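Local coordinates for protein YlmD (Geobacillus stearothermophilus, PDB 6T1B) that catalyses the phosphorolysis of adenosine, inosine and S-methyl-5'-thioadenosine to the free purine base and a ribose 1-phosphate, and also deaminates adenosine, with zinc as cofactor, at residues 58-63 with 72-77; 65-70 with 265-270. All coordinates share one frame; numbering follows the deposited sequence.

Overall arrangement
Both contacts press helix 53-67 against the same mixed sheet. Contact 1 joins the middle of the helix to edge strand 74-75 and the 3-10 segment before it. Contact 2 joins the end of the helix and the loop after it to strand 264-269. Their centres lie 8 Å apart. Contact 1 is mostly buried but has a surface margin, where an arginine and a glutamate pair. Its inner end belongs to the inosine pocket. Contact 2 is buried, with no exposed residue among those that touch. It joins apolar side chains and has no charge pair. The two meet directly: the Trp74 indole reaches the backbone of Phe69, and Leu63 packs on Leu265 and Phe267.

Contact 1 of 2, residues 58-63 with 72-77; sequences NNRRRL and ERWVCC
Arg60 lies obliquely across the outer corner of the Trp74 six-membered ring, near CZ3 and CH2, before its charged end reaches the substrate pocket. Its CB lies 3.8 Å from Trp74 CH2 and about as far from CZ3. Arg60 CG is 3.9 Å from Trp74 CZ3, and CD follows at 4.0 Å from the same atom. The chain is extended from CG to NE (chi2 -176°), which carries the guanidinium past the indole to Cys76. There Arg60 NH2 comes within 3.6 Å of Cys76 SG, obliquely to the guanidinium plane. The guanidinium is gripped by backbone carbonyls: NH1 donates to Met45 O, and NH2 to Gly96 O and Ala97 O. These bonds fix its rotation beside the bound inosine, which Arg60 and Cys77 both touch.

The contact packs helix 53-67 on strand 74-75, an edge strand of a mixed sheet in this YfiH/LACC1-family enzyme. The indole of Trp74 lies between helix and strand. Trp74 CH2 also meets the backbone, 3.4 Å from Arg60 O. Leu63, one turn further on, brings CD2 to 3.9 Å from Trp74 CH2, obliquely to the ring. Outside the two segments, Trp74 NE1 donates to Phe69 O, which helps to set the indole. An alanine in place of Trp74 would probably open a gap beside the aliphatic part of Arg60 and leave Phe69 O without this donor.

At the exposed margin, Arg61 and Glu72 form a salt bridge. Arg61 NH1 donates to Glu72 OE2 over 3.3 Å, with an N-H...O angle of 160°. OE2 sits in the guanidinium plane, and the carboxylate is turned only 22° from that plane. The Glu72 chain bends at chi2, and the ends of both side chains come nearer than their starts.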
loop_
_atom_site.group_PDB
_atom_site.type_symbol
_atom_site.label_atom_id
_atom_site.label_comp_id
_atom_site.label_asym_id
_atom_site.label_seq_id
_atom_site.Cartn_x
_atom_site.Cartn_y
_atom_site.Cartn_z
ATOM N N ASN A 58 -2.166 -20.495 3.062
ATOM C CA ASN A 58 -1.580 -21.161 1.896
ATOM C C ASN A 58 -1.347 -20.171 0.753
ATOM O O ASN A 58 -0.343 -20.279 0.029
ATOM C CB ASN A 58 -2.442 -22.343 1.456
ATOM C CG ASN A 58 -2.232 -23.546 2.340
ATOM O OD1 ASN A 58 -1.151 -23.729 2.909
ATOM N ND2 ASN A 58 -3.250 -24.395 2.442
ATOM N N ASN A 59 -2.238 -19.194 0.587
ATOM C CA ASN A 59 -2.035 -18.138 -0.401
ATOM C C ASN A 59 -0.779 -17.340 -0.085
ATOM O O ASN A 59 0.028 -17.041 -0.980
ATOM C CB ASN A 59 -3.239 -17.195 -0.453
ATOM C CG ASN A 59 -4.485 -17.889 -0.940
ATOM O OD1 ASN A 59 -4.408 -18.878 -1.670
ATOM N ND2 ASN A 59 -5.643 -17.353 -0.578
ATOM N N ARG A 60 -0.580 -17.014 1.196
ATOM C CA ARG A 60 0.619 -16.286 1.587
ATOM C C ARG A 60 1.857 -17.143 1.372
ATOM O O ARG A 60 2.884 -16.641 0.899
ATOM C CB ARG A 60 0.492 -15.845 3.041
ATOM C CG ARG A 60 -0.588 -14.791 3.255
ATOM C CD ARG A 60 -0.591 -14.314 4.697
ATOM N NE ARG A 60 -1.433 -13.144 4.822
ATOM C CZ ARG A 60 -1.286 -12.196 5.739
ATOM N NH1 ARG A 60 -2.094 -11.139 5.723
ATOM N NH2 ARG A 60 -0.348 -12.307 6.681
ATOM N N ARG A 61 1.798 -18.439 1.708
ATOM C CA ARG A 61 2.920 -19.331 1.433
ATOM C C ARG A 61 3.219 -19.395 -0.059
ATOM O O ARG A 61 4.386 -19.516 -0.457
ATOM C CB ARG A 61 2.639 -20.734 1.981
ATOM C CG ARG A 61 2.624 -20.772 3.510
ATOM C CD ARG A 61 2.765 -22.153 4.073
ATOM N NE ARG A 61 3.071 -22.109 5.502
ATOM C CZ ARG A 61 4.226 -21.699 6.029
ATOM N NH1 ARG A 61 4.388 -21.708 7.344
ATOM N NH2 ARG A 61 5.214 -21.269 5.255
ATOM N N ARG A 62 2.190 -19.310 -0.896
ATOM C CA ARG A 62 2.398 -19.355 -2.342
ATOM C C ARG A 62 3.177 -18.129 -2.814
ATOM O O ARG A 62 4.166 -18.255 -3.541
ATOM C CB ARG A 62 1.052 -19.467 -3.048
ATOM C CG ARG A 62 1.142 -19.597 -4.555
ATOM C CD ARG A 62 1.633 -20.958 -4.941
ATOM N NE ARG A 62 0.587 -21.952 -4.773
ATOM C CZ ARG A 62 0.806 -23.258 -4.685
ATOM N NH1 ARG A 62 -0.222 -24.078 -4.552
ATOM N NH2 ARG A 62 2.050 -23.739 -4.707
ATOM N N LEU A 63 2.783 -16.940 -2.362
ATOM C CA LEU A 63 3.553 -15.733 -2.686
ATOM C C LEU A 63 4.987 -15.856 -2.170
ATOM O O LEU A 63 5.945 -15.501 -2.868
ATOM C CB LEU A 63 2.898 -14.482 -2.106
ATOM C CG LEU A 63 3.712 -13.196 -2.328
ATOM C CD1 LEU A 63 3.884 -12.909 -3.826
ATOM C CD2 LEU A 63 3.099 -12.006 -1.608
ATOM N N GLU A 72 7.878 -16.617 7.216
ATOM C CA GLU A 72 8.415 -16.347 8.547
ATOM C C GLU A 72 9.153 -15.011 8.636
ATOM O O GLU A 72 9.464 -14.551 9.744
ATOM C CB GLU A 72 9.383 -17.467 8.938
ATOM C CG GLU A 72 8.729 -18.823 9.177
ATOM C CD GLU A 72 8.231 -19.497 7.903
ATOM O OE1 GLU A 72 8.791 -19.235 6.819
ATOM O OE2 GLU A 72 7.268 -20.290 7.982
ATOM N N ARG A 73 9.489 -14.401 7.502
ATOM C CA ARG A 73 10.225 -13.144 7.480
ATOM C C ARG A 73 9.352 -11.931 7.170
ATOM O O ARG A 73 9.880 -10.821 7.027
ATOM C CB ARG A 73 11.396 -13.235 6.493
ATOM C CG ARG A 73 12.471 -14.206 6.953
ATOM C CD ARG A 73 13.524 -14.431 5.901
ATOM N NE ARG A 73 14.207 -15.702 6.116
ATOM C CZ ARG A 73 15.098 -16.221 5.280
ATOM N NH1 ARG A 73 15.418 -15.573 4.165
ATOM N NH2 ARG A 73 15.664 -17.387 5.560
ATOM N N TRP A 74 8.035 -12.104 7.094
ATOM C CA TRP A 74 7.158 -10.988 6.796
ATOM C C TRP A 74 6.774 -10.274 8.089
ATOM O O TRP A 74 6.736 -10.893 9.163
ATOM C CB TRP A 74 5.868 -11.444 6.124
ATOM C CG TRP A 74 5.992 -12.187 4.845
ATOM C CD1 TRP A 74 7.107 -12.704 4.252
ATOM C CD2 TRP A 74 4.892 -12.494 3.997
ATOM N NE1 TRP A 74 6.754 -13.332 3.062
ATOM C CE2 TRP A 74 5.395 -13.217 2.901
ATOM C CE3 TRP A 74 3.523 -12.219 4.052
ATOM C CZ2 TRP A 74 4.560 -13.674 1.880
ATOM C CZ3 TRP A 74 2.706 -12.705 3.051
ATOM C CH2 TRP A 74 3.230 -13.403 1.982
ATOM N N VAL A 75 6.417 -8.986 7.973
ATOM C CA VAL A 75 5.853 -8.217 9.080
ATOM C C VAL A 75 4.600 -7.523 8.577
ATOM O O VAL A 75 4.644 -6.834 7.557
ATOM C CB VAL A 75 6.833 -7.168 9.619
ATOM C CG1 VAL A 75 6.208 -6.456 10.805
ATOM C CG2 VAL A 75 8.155 -7.791 10.012
ATOM N N CYS A 76 3.493 -7.717 9.293
ATOM C CA CYS A 76 2.194 -7.160 8.971
ATOM C C CYS A 76 1.742 -6.258 10.114
ATOM O O CYS A 76 2.234 -6.354 11.253
ATOM C CB CYS A 76 1.179 -8.294 8.783
ATOM S SG CYS A 76 1.581 -9.412 7.405
ATOM N N CYS A 77 0.753 -5.426 9.815
ATOM C CA CYS A 77 0.169 -4.538 10.812
ATOM C C CYS A 77 -1.349 -4.581 10.764
ATOM O O CYS A 77 -1.958 -5.111 9.837
ATOM C CB CYS A 77 0.692 -3.109 10.663
ATOM S SG CYS A 77 0.344 -2.288 9.104
#

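Contact 2 of 2, residues 65-70 with 265-270; sequences EWLAFP and LAFIGR
Leu67 sets its CD1 methyl over one face of the Phe267 ring. This is a CH-pi contact, with Leu67 CD1 3.8 Å from the Phe267 ring centroid and 20° off the ring normal. Leu67 CD1 lies toward the rim, 3.6 Å from Phe267 CE1. The other branch touches the ring too, with Leu67 CD2 3.8 Å from Phe267 CE1. With chi1 at 51° the Phe267 ring is brought up toward the helix.

Phe69 makes the second touch. Phe69 CZ is 3.8 Å from Arg270 O, which lies at the ring edge. Gly269 meets the ring obliquely, and a CB there would come tight against Phe69 CZ.

Further out, Ala68 ends helix 53-67 in a Schellman motif, with positive phi (50°). After this turn the Phe69 side chain points toward the strand. Arg271 NH2 donates to Leu67 O and ties the helix end to the residue after 265-270. Strand 264-269 lies between strands 25-29 and 118-123. Val25 and Leu118, one from each of these neighbours, touch both Phe69 and Phe267, where the end of helix 53-67 meets the sheet.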
loop_
_atom_site.group_PDB
_atom_site.type_symbol
_atom_site.label_atom_id
_atom_site.label_comp_id
_atom_site.label_asym_id
_atom_site.label_seq_id
_atom_site.Cartn_x
_atom_site.Cartn_y
_atom_site.Cartn_z
ATOM N N GLU A 65 6.738 -18.438 -1.924
ATOM C CA GLU A 65 7.431 -19.293 -2.886
ATOM C C GLU A 65 7.777 -18.510 -4.147
ATOM O O GLU A 65 8.918 -18.561 -4.621
ATOM C CB GLU A 65 6.524 -20.497 -3.179
ATOM C CG GLU A 65 6.879 -21.374 -4.373
ATOM C CD GLU A 65 5.703 -22.274 -4.779
ATOM O OE1 GLU A 65 4.870 -22.601 -3.904
ATOM O OE2 GLU A 65 5.592 -22.639 -5.971
ATOM N N TRP A 66 6.825 -17.750 -4.680
ATOM C CA TRP A 66 7.104 -16.967 -5.878
ATOM C C TRP A 66 8.238 -15.970 -5.649
ATOM O O TRP A 66 9.080 -15.759 -6.537
ATOM C CB TRP A 66 5.856 -16.200 -6.303
ATOM C CG TRP A 66 4.691 -17.013 -6.723
ATOM C CD1 TRP A 66 4.678 -18.339 -7.102
ATOM C CD2 TRP A 66 3.346 -16.546 -6.816
ATOM N NE1 TRP A 66 3.392 -18.707 -7.417
ATOM C CE2 TRP A 66 2.559 -17.633 -7.261
ATOM C CE3 TRP A 66 2.731 -15.317 -6.586
ATOM C CZ2 TRP A 66 1.178 -17.515 -7.452
ATOM C CZ3 TRP A 66 1.365 -15.199 -6.779
ATOM C CH2 TRP A 66 0.605 -16.309 -7.226
ATOM N N LEU A 67 8.282 -15.359 -4.480
ATOM C CA LEU A 67 9.264 -14.328 -4.179
ATOM C C LEU A 67 10.559 -14.893 -3.605
ATOM O O LEU A 67 11.517 -14.135 -3.430
ATOM C CB LEU A 67 8.697 -13.354 -3.162
ATOM C CG LEU A 67 7.432 -12.573 -3.529
ATOM C CD1 LEU A 67 7.056 -11.636 -2.407
ATOM C CD2 LEU A 67 7.641 -11.805 -4.835
ATOM N N ALA A 68 10.601 -16.173 -3.268
ATOM C CA ALA A 68 11.707 -16.730 -2.507
ATOM C C ALA A 68 11.990 -15.875 -1.276
ATOM O O ALA A 68 13.126 -15.498 -1.001
ATOM C CB ALA A 68 12.953 -16.869 -3.387
ATOM N N PHE A 69 10.929 -15.579 -0.527
ATOM C CA PHE A 69 10.987 -14.684 0.632
ATOM C C PHE A 69 10.057 -15.301 1.671
ATOM O O PHE A 69 8.847 -15.048 1.673
ATOM C CB PHE A 69 10.584 -13.258 0.259
ATOM C CG PHE A 69 11.324 -12.197 1.021
ATOM C CD1 PHE A 69 12.049 -11.214 0.353
ATOM C CD2 PHE A 69 11.316 -12.189 2.403
ATOM C CE1 PHE A 69 12.739 -10.236 1.062
ATOM C CE2 PHE A 69 12.003 -11.213 3.115
ATOM C CZ PHE A 69 12.692 -10.232 2.446
ATOM N N PRO A 70 10.595 -16.167 2.543
ATOM C CA PRO A 70 9.741 -16.972 3.422
ATOM C C PRO A 70 8.759 -16.175 4.261
ATOM O O PRO A 70 9.048 -15.072 4.727
ATOM C CB PRO A 70 10.754 -17.701 4.313
ATOM C CG PRO A 70 11.955 -17.868 3.406
ATOM C CD PRO A 70 12.011 -16.589 2.613
ATOM N N LEU A 265 -1.903 -8.283 -1.505
ATOM C CA LEU A 265 -0.814 -7.910 -0.617
ATOM C C LEU A 265 0.133 -7.004 -1.395
ATOM O O LEU A 265 0.591 -7.378 -2.487
ATOM C CB LEU A 265 -0.018 -9.125 -0.178
ATOM C CG LEU A 265 0.885 -8.941 1.032
ATOM C CD1 LEU A 265 0.016 -8.946 2.305
ATOM C CD2 LEU A 265 1.981 -9.971 1.070
ATOM N N ALA A 266 0.408 -5.840 -0.836
ATOM C CA ALA A 266 1.536 -5.010 -1.243
ATOM C C ALA A 266 2.707 -5.380 -0.352
ATOM O O ALA A 266 2.541 -5.621 0.851
ATOM C CB ALA A 266 1.216 -3.534 -1.040
ATOM N N PHE A 267 3.893 -5.428 -0.942
ATOM C CA PHE A 267 5.039 -5.881 -0.175
ATOM C C PHE A 267 6.280 -5.138 -0.624
ATOM O O PHE A 267 6.396 -4.720 -1.786
ATOM C CB PHE A 267 5.244 -7.394 -0.289
ATOM C CG PHE A 267 5.269 -7.889 -1.706
ATOM C CD1 PHE A 267 6.448 -7.935 -2.432
ATOM C CD2 PHE A 267 4.095 -8.294 -2.328
ATOM C CE1 PHE A 267 6.451 -8.386 -3.738
ATOM C CE2 PHE A 267 4.114 -8.748 -3.629
ATOM C CZ PHE A 267 5.280 -8.769 -4.340
ATOM N N ILE A 268 7.186 -4.930 0.319
ATOM C CA ILE A 268 8.514 -4.416 -0.010
ATOM C C ILE A 268 9.516 -4.915 1.023
ATOM O O ILE A 268 9.252 -4.914 2.233
ATOM C CB ILE A 268 8.508 -2.879 -0.139
ATOM C CG1 ILE A 268 9.854 -2.348 -0.647
ATOM C CG2 ILE A 268 8.157 -2.191 1.193
ATOM C CD1 ILE A 268 9.811 -0.878 -1.086
ATOM N N GLY A 269 10.697 -5.287 0.543
ATOM C CA GLY A 269 11.775 -5.740 1.405
ATOM C C GLY A 269 13.052 -5.849 0.603
ATOM O O GLY A 269 13.033 -5.746 -0.629
ATOM N N ARG A 270 14.152 -6.052 1.304
ATOM C CA ARG A 270 15.442 -6.275 0.671
ATOM C C ARG A 270 15.952 -7.650 1.043
ATOM O O ARG A 270 15.808 -8.084 2.184
ATOM C CB ARG A 270 16.426 -5.190 1.080
ATOM C CG ARG A 270 16.029 -3.850 0.508
ATOM C CD ARG A 270 17.057 -2.775 0.745
ATOM N NE ARG A 270 17.310 -2.550 2.163
ATOM C CZ ARG A 270 18.424 -2.909 2.796
ATOM N NH1 ARG A 270 19.403 -3.516 2.134
ATOM N NH2 ARG A 270 18.578 -2.650 4.088
#